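Local coordinates for protein Adhesin/invasin TibA autotransporter (Escherichia coli, PDB 4Q1Q) that mediates adhesion to and invasion of human intestinal epithelial cells, drives bacterial aggregation through contacts between its own molecules, and enhances biofilm formation, at residues 129-134 and 148-153; 137-142 and 156-161. All blocks are in the same frame, centred on the assembly; numbering follows the deposited sequence.

Both interactions join the same two successive coils of a parallel beta-helix, 19 residues apart in register, and their segments alternate along the chain. Interaction 1 is a bent corner, with two short strand pairs separated by a turn; interaction 2 is a straight strand pair on another face of the coil. Both are largely buried, yet have an outward side: in interaction 1 hydroxyls, a lysine and a covalently linked heptose, in interaction 2 arginines and aromatic rings, with Tyr-160 touched by a heptose. Their inward sides meet in the core, where Thr-151, Ala-132 and Val-148 pack against Gln-140. Small and apolar groups fill the corner, whereas paired glutamines, with valines beside them, line the inside of the straight face.

Interaction 1: 129-134 and 148-153; sequences ATSASV and VKATSV. With 289 (D-glycero-alpha-D-manno-heptopyranose), chain B; 289 (D-glycero-alpha-D-manno-heptopyranose), chain L.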
loop_
_atom_site.group_PDB
_atom_site.type_symbol
_atom_site.label_atom_id
_atom_site.label_comp_id
_atom_site.label_asym_id
_atom_site.label_seq_id
_atom_site.Cartn_x
_atom_site.Cartn_y
_atom_site.Cartn_z
ATOM N N ALA A 129 -2.548 4.900 5.793
ATOM C CA ALA A 129 -2.356 5.648 4.557
ATOM C C ALA A 129 -3.560 5.441 3.661
ATOM O O ALA A 129 -4.069 4.330 3.528
ATOM C CB ALA A 129 -1.087 5.238 3.838
ATOM N N THR A 130 -3.987 6.526 3.024
ATOM C CA THR A 130 -5.162 6.474 2.192
ATOM C C THR A 130 -4.653 7.034 0.888
ATOM O O THR A 130 -3.949 8.041 0.890
ATOM C CB THR A 130 -6.330 7.279 2.805
ATOM O OG1 THR A 130 -6.693 6.728 4.084
ATOM C CG2 THR A 130 -7.562 7.256 1.913
ATOM N N SER A 131 -5.033 6.370 -0.199
ATOM C CA SER A 131 -4.864 6.888 -1.549
ATOM C C SER A 131 -3.411 6.973 -1.986
ATOM O O SER A 131 -3.090 7.700 -2.926
ATOM C CB SER A 131 -5.552 8.251 -1.717
ATOM O OG SER A 131 -6.955 8.072 -1.621
ATOM N N ALA A 132 -2.565 6.158 -1.369
ATOM C CA ALA A 132 -1.239 5.929 -1.917
ATOM C C ALA A 132 -1.372 5.532 -3.387
ATOM O O ALA A 132 -2.257 4.768 -3.763
ATOM C CB ALA A 132 -0.518 4.849 -1.125
ATOM N N SER A 133 -0.479 6.057 -4.212
ATOM C CA SER A 133 -0.305 5.607 -5.582
ATOM C C SER A 133 1.013 4.852 -5.714
ATOM O O SER A 133 2.062 5.479 -5.592
ATOM C CB SER A 133 -0.307 6.835 -6.500
ATOM O OG SER A 133 -0.901 6.530 -7.748
ATOM N N VAL A 134 0.984 3.555 -6.009
ATOM C CA VAL A 134 2.214 2.761 -6.088
ATOM C C VAL A 134 2.534 2.485 -7.552
ATOM O O VAL A 134 2.002 1.546 -8.147
ATOM C CB VAL A 134 2.127 1.392 -5.378
ATOM C CG1 VAL A 134 3.506 0.727 -5.297
ATOM C CG2 VAL A 134 1.511 1.526 -3.993
ATOM N N VAL A 148 -3.933 0.398 5.272
ATOM C CA VAL A 148 -3.912 1.194 4.048
ATOM C C VAL A 148 -5.247 1.050 3.334
ATOM O O VAL A 148 -5.837 -0.031 3.319
ATOM C CB VAL A 148 -2.762 0.831 3.082
ATOM C CG1 VAL A 148 -1.421 1.055 3.750
ATOM C CG2 VAL A 148 -2.861 -0.612 2.602
ATOM N N LYS A 149 -5.732 2.165 2.798
ATOM C CA LYS A 149 -7.078 2.214 2.255
ATOM C C LYS A 149 -6.965 2.891 0.917
ATOM O O LYS A 149 -6.274 3.893 0.810
ATOM C CB LYS A 149 -8.047 2.945 3.185
ATOM C CG LYS A 149 -9.309 3.446 2.488
ATOM C CD LYS A 149 -10.243 4.193 3.426
ATOM C CE LYS A 149 -11.314 3.268 3.980
ATOM N NZ LYS A 149 -11.898 3.796 5.244
ATOM N N ALA A 150 -7.630 2.315 -0.081
ATOM C CA ALA A 150 -7.719 2.882 -1.421
ATOM C C ALA A 150 -6.352 3.071 -2.053
ATOM O O ALA A 150 -6.147 4.032 -2.785
ATOM C CB ALA A 150 -8.472 4.212 -1.421
ATOM N N THR A 151 -5.422 2.160 -1.790
ATOM C CA THR A 151 -4.174 2.113 -2.551
ATOM C C THR A 151 -4.421 1.707 -4.011
ATOM O O THR A 151 -5.116 0.724 -4.279
ATOM C CB THR A 151 -3.193 1.094 -1.939
ATOM O OG1 THR A 151 -3.112 1.247 -0.511
ATOM C CG2 THR A 151 -1.807 1.268 -2.521
ATOM N N SER A 152 -3.850 2.470 -4.940
ATOM C CA SER A 152 -3.751 2.124 -6.351
ATOM C C SER A 152 -2.372 1.530 -6.621
ATOM O O SER A 152 -1.362 2.228 -6.518
ATOM C CB SER A 152 -3.951 3.347 -7.261
ATOM O OG SER A 152 -5.281 3.839 -7.172
ATOM N N VAL A 153 -2.348 0.230 -6.902
ATOM C CA VAL A 153 -1.091 -0.440 -7.229
ATOM C C VAL A 153 -1.072 -0.483 -8.750
ATOM O O VAL A 153 -1.754 -1.286 -9.364
ATOM C CB VAL A 153 -0.941 -1.863 -6.654
ATOM C CG1 VAL A 153 0.443 -2.411 -6.984
ATOM C CG2 VAL A 153 -1.094 -1.894 -5.140
HETATM O O7 289 B . -5.908 9.332 -6.221
HETATM C C7 289 B . -6.042 10.358 -5.227
HETATM C C6 289 B . -7.463 10.494 -4.683
HETATM O O6 289 B . -8.301 10.723 -5.819
HETATM C C5 289 B . -7.937 9.302 -3.845
HETATM O O5 289 B . -7.893 9.799 -2.510
HETATM C C1 289 B . -8.059 8.764 -1.539
HETATM C C2 289 B . -9.518 8.348 -1.577
HETATM O O2 289 B . -10.374 9.472 -1.368
HETATM C C3 289 B . -9.720 7.746 -2.958
HETATM O O3 289 B . -11.082 7.329 -3.069
HETATM C C4 289 B . -9.345 8.748 -4.043
HETATM O O4 289 B . -9.494 8.052 -5.287
HETATM O O7 289 L . -4.924 10.020 11.755
HETATM C C7 289 L . -4.977 8.594 11.866
HETATM C C6 289 L . -5.809 8.027 10.721
HETATM O O6 289 L . -7.199 8.223 11.000
HETATM C C5 289 L . -5.455 8.702 9.403
HETATM O O5 289 L . -4.209 8.194 8.928
HETATM C C1 289 L . -3.756 8.897 7.772
HETATM C C2 289 L . -4.728 8.664 6.623
HETATM O O2 289 L . -4.709 7.280 6.255
HETATM C C3 289 L . -6.146 9.066 7.015
HETATM O O3 289 L . -7.062 8.626 6.007
HETATM C C4 289 L . -6.534 8.456 8.356
HETATM O O4 289 L . -7.770 9.028 8.800
#
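With chi1 at -170°, Val-134 holds CG2 anti to its carbonyl carbon, while Thr-151, at -46°, has its own CG2 anti to the backbone N; the two methyls meet at 3.6 Å, Val-134 CG2 to Thr-151 CG2. On the other side of the turn, Ala-129 CB lies 4.2 Å from Val-148 CG1. These small and branched apolar groups suit the inside of the coil, where Val-148 also packs on Gln-140 and Val-142. Thr-151 serves twice there, its methyl turned to Val-134 and its OG1 making a weak hydrogen bond to Gln-140 OE1.

The backbones stack in parallel register through two pairs of bonds. Lys-149 N donates to Ala-129 O and Ser-131 N to Lys-149 O (2.9 Å); past the turn, Ser-152 N donates to Ala-132 O and Val-134 N to Ser-152 O (2.7 Å). Between the pairs, Ser-131 and Ala-150 both adopt positive phi, so successive coils bend at the same place.

Outward, Ser-131 OG is bonded covalently to C1 of the chain B heptose, 1.3 Å away, and Ala-150 CB comes within 4.1 Å of C3 of that sugar. Thr-130 OG1 shares a hydrogen bond of 2.7 Å with O3 of the chain L heptose. Short hydroxyl side chains fit this side: serine supplies the oxygen for O-linkage, threonine a polar grip on a second sugar. The chemistry thus divides by face, with mostly apolar groups turned inward, against the glutamines of neighbouring strands, and a glycosylated exterior, in keeping with the probable, heptosylated stalk of the autotransporter passenger.

Interaction 2: 137-142 and 156-161; sequences GARQFV and GGRQYV
Tyr-160 takes Phe-141 CE1 over one face of its ring, 3.5 Å from Tyr-160 CD1. The two rings are nearly parallel (17°) but slid until they barely overlap, their centroids 4.9 Å apart. A bound heptose also touches Tyr-160. Flat side chains suit equivalent positions of stacked coils, since strands spaced for hydrogen bonding let rings lie side by side. Gln-140 N donates to Arg-158 O, Tyr-160 N to Gln-140 O and Val-142 N to Tyr-160 O.

On the same outward side, Arg-139 CD rests over one face of the Arg-158 guanidinium, 3.5 Å from Arg-158 NH2. Asp-120 forms a salt bridge with Arg-139 NE, probably easing the proximity of the charges. A water accepts from Arg-158 NE and donates to Ala-138 O and Gly-156 O, tying the arginine to the loops that lead into both strands.

Inward, Gln-140 and Gln-159 have CG anti to the backbone N (chi1 -177° and 175°), stay extended and turn their amides by similar last torsions, and the planes are almost coplanar. Gln-159 NE2 donates a nearly straight bond of 2.6 Å to Gln-140 OE1. Glutamine suits this buried site, offering a donor to one coil and an acceptor to the next.

The amide ladder runs on to Gln-121 and Gln-178; Tyr-122 stacks on Phe-141, and Phe-179 meets Tyr-160 at a tilt. Strands 139-143 and 158-161 are adjacent in the long parallel face, flanked by 120-124 and 177-181.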
loop_
_atom_site.group_PDB
_atom_site.type_symbol
_atom_site.label_atom_id
_atom_site.label_comp_id
_atom_site.label_asym_id
_atom_site.label_seq_id
_atom_site.Cartn_x
_atom_site.Cartn_y
_atom_site.Cartn_z
ATOM N N GLY A 137 8.124 0.237 -10.131
ATOM C CA GLY A 137 9.300 0.205 -9.267
ATOM C C GLY A 137 9.075 0.719 -7.859
ATOM O O GLY A 137 9.994 0.680 -7.039
ATOM N N ALA A 138 7.875 1.205 -7.554
ATOM C CA ALA A 138 7.597 1.676 -6.191
ATOM C C ALA A 138 7.160 0.535 -5.278
ATOM O O ALA A 138 6.671 -0.471 -5.768
ATOM C CB ALA A 138 6.506 2.736 -6.203
ATOM N N ARG A 139 7.286 0.697 -3.965
ATOM C CA ARG A 139 6.825 -0.335 -3.049
ATOM C C ARG A 139 6.089 0.261 -1.863
ATOM O O ARG A 139 6.519 1.258 -1.310
ATOM C CB ARG A 139 8.014 -1.174 -2.542
ATOM C CG ARG A 139 8.779 -1.843 -3.672
ATOM C CD ARG A 139 9.919 -2.743 -3.214
ATOM N NE ARG A 139 10.876 -2.072 -2.339
ATOM C CZ ARG A 139 11.899 -2.695 -1.763
ATOM N NH1 ARG A 139 12.129 -3.971 -2.006
ATOM N NH2 ARG A 139 12.730 -2.062 -0.960
ATOM N N GLN A 140 5.023 -0.402 -1.435
ATOM C CA GLN A 140 4.347 -0.059 -0.193
ATOM C C GLN A 140 4.360 -1.251 0.758
ATOM O O GLN A 140 3.965 -2.349 0.379
ATOM C CB GLN A 140 2.910 0.353 -0.525
ATOM C CG GLN A 140 2.134 0.811 0.699
ATOM C CD GLN A 140 0.640 0.890 0.486
ATOM O OE1 GLN A 140 -0.020 -0.080 0.107
ATOM N NE2 GLN A 140 0.082 2.058 0.784
ATOM N N PHE A 141 4.797 -1.036 1.995
ATOM C CA PHE A 141 4.882 -2.079 3.009
ATOM C C PHE A 141 3.928 -1.767 4.148
ATOM O O PHE A 141 3.982 -0.658 4.673
ATOM C CB PHE A 141 6.283 -2.160 3.613
ATOM C CG PHE A 141 7.342 -2.559 2.628
ATOM C CD1 PHE A 141 7.579 -3.899 2.352
ATOM C CD2 PHE A 141 8.084 -1.588 1.964
ATOM C CE1 PHE A 141 8.540 -4.279 1.431
ATOM C CE2 PHE A 141 9.069 -1.972 1.067
ATOM C CZ PHE A 141 9.294 -3.308 0.794
ATOM N N VAL A 142 3.068 -2.723 4.510
ATOM C CA VAL A 142 2.116 -2.520 5.590
ATOM C C VAL A 142 2.245 -3.623 6.624
ATOM O O VAL A 142 2.161 -4.816 6.307
ATOM C CB VAL A 142 0.664 -2.512 5.114
ATOM C CG1 VAL A 142 -0.192 -1.839 6.181
ATOM C CG2 VAL A 142 0.593 -1.810 3.777
ATOM N N GLY A 156 3.962 -2.014 -12.664
ATOM C CA GLY A 156 5.268 -2.076 -12.013
ATOM C C GLY A 156 5.252 -1.983 -10.501
ATOM O O GLY A 156 6.293 -2.099 -9.846
ATOM N N GLY A 157 4.067 -1.766 -9.938
ATOM C CA GLY A 157 3.979 -1.468 -8.515
ATOM C C GLY A 157 3.736 -2.663 -7.617
ATOM O O GLY A 157 3.047 -3.597 -8.025
ATOM N N ARG A 158 4.233 -2.592 -6.385
ATOM C CA ARG A 158 4.067 -3.712 -5.459
ATOM C C ARG A 158 3.692 -3.266 -4.061
ATOM O O ARG A 158 4.306 -2.367 -3.476
ATOM C CB ARG A 158 5.335 -4.572 -5.324
ATOM C CG ARG A 158 5.766 -5.195 -6.643
ATOM C CD ARG A 158 7.140 -5.856 -6.550
ATOM N NE ARG A 158 8.234 -4.892 -6.565
ATOM C CZ ARG A 158 9.510 -5.177 -6.312
ATOM N NH1 ARG A 158 9.872 -6.419 -6.014
ATOM N NH2 ARG A 158 10.435 -4.223 -6.346
ATOM N N GLN A 159 2.717 -3.986 -3.520
ATOM C CA GLN A 159 2.281 -3.736 -2.159
ATOM C C GLN A 159 2.566 -4.994 -1.341
ATOM O O GLN A 159 2.217 -6.094 -1.769
ATOM C CB GLN A 159 0.785 -3.408 -2.160
ATOM C CG GLN A 159 0.167 -3.231 -0.789
ATOM C CD GLN A 159 -1.337 -3.083 -0.842
ATOM O OE1 GLN A 159 -2.051 -4.033 -1.168
ATOM N NE2 GLN A 159 -1.817 -1.880 -0.543
ATOM N N TYR A 160 3.187 -4.839 -0.174
ATOM C CA TYR A 160 3.431 -5.984 0.700
ATOM C C TYR A 160 2.548 -5.840 1.920
ATOM O O TYR A 160 2.799 -4.960 2.739
ATOM C CB TYR A 160 4.896 -6.073 1.136
ATOM C CG TYR A 160 5.820 -6.296 -0.033
ATOM C CD1 TYR A 160 6.147 -5.245 -0.880
ATOM C CD2 TYR A 160 6.292 -7.565 -0.345
ATOM C CE1 TYR A 160 6.960 -5.440 -1.976
ATOM C CE2 TYR A 160 7.089 -7.769 -1.457
ATOM C CZ TYR A 160 7.432 -6.701 -2.252
ATOM O OH TYR A 160 8.228 -6.892 -3.350
ATOM N N VAL A 161 1.538 -6.695 2.040
ATOM C CA VAL A 161 0.748 -6.733 3.269
ATOM C C VAL A 161 1.302 -7.841 4.165
ATOM O O VAL A 161 1.099 -9.038 3.937
ATOM C CB VAL A 161 -0.737 -6.920 2.951
ATOM C CG1 VAL A 161 -1.589 -6.754 4.200
ATOM C CG2 VAL A 161 -1.151 -5.932 1.872
HETATM O O HOH W 1 7.605 -2.249 -7.773
#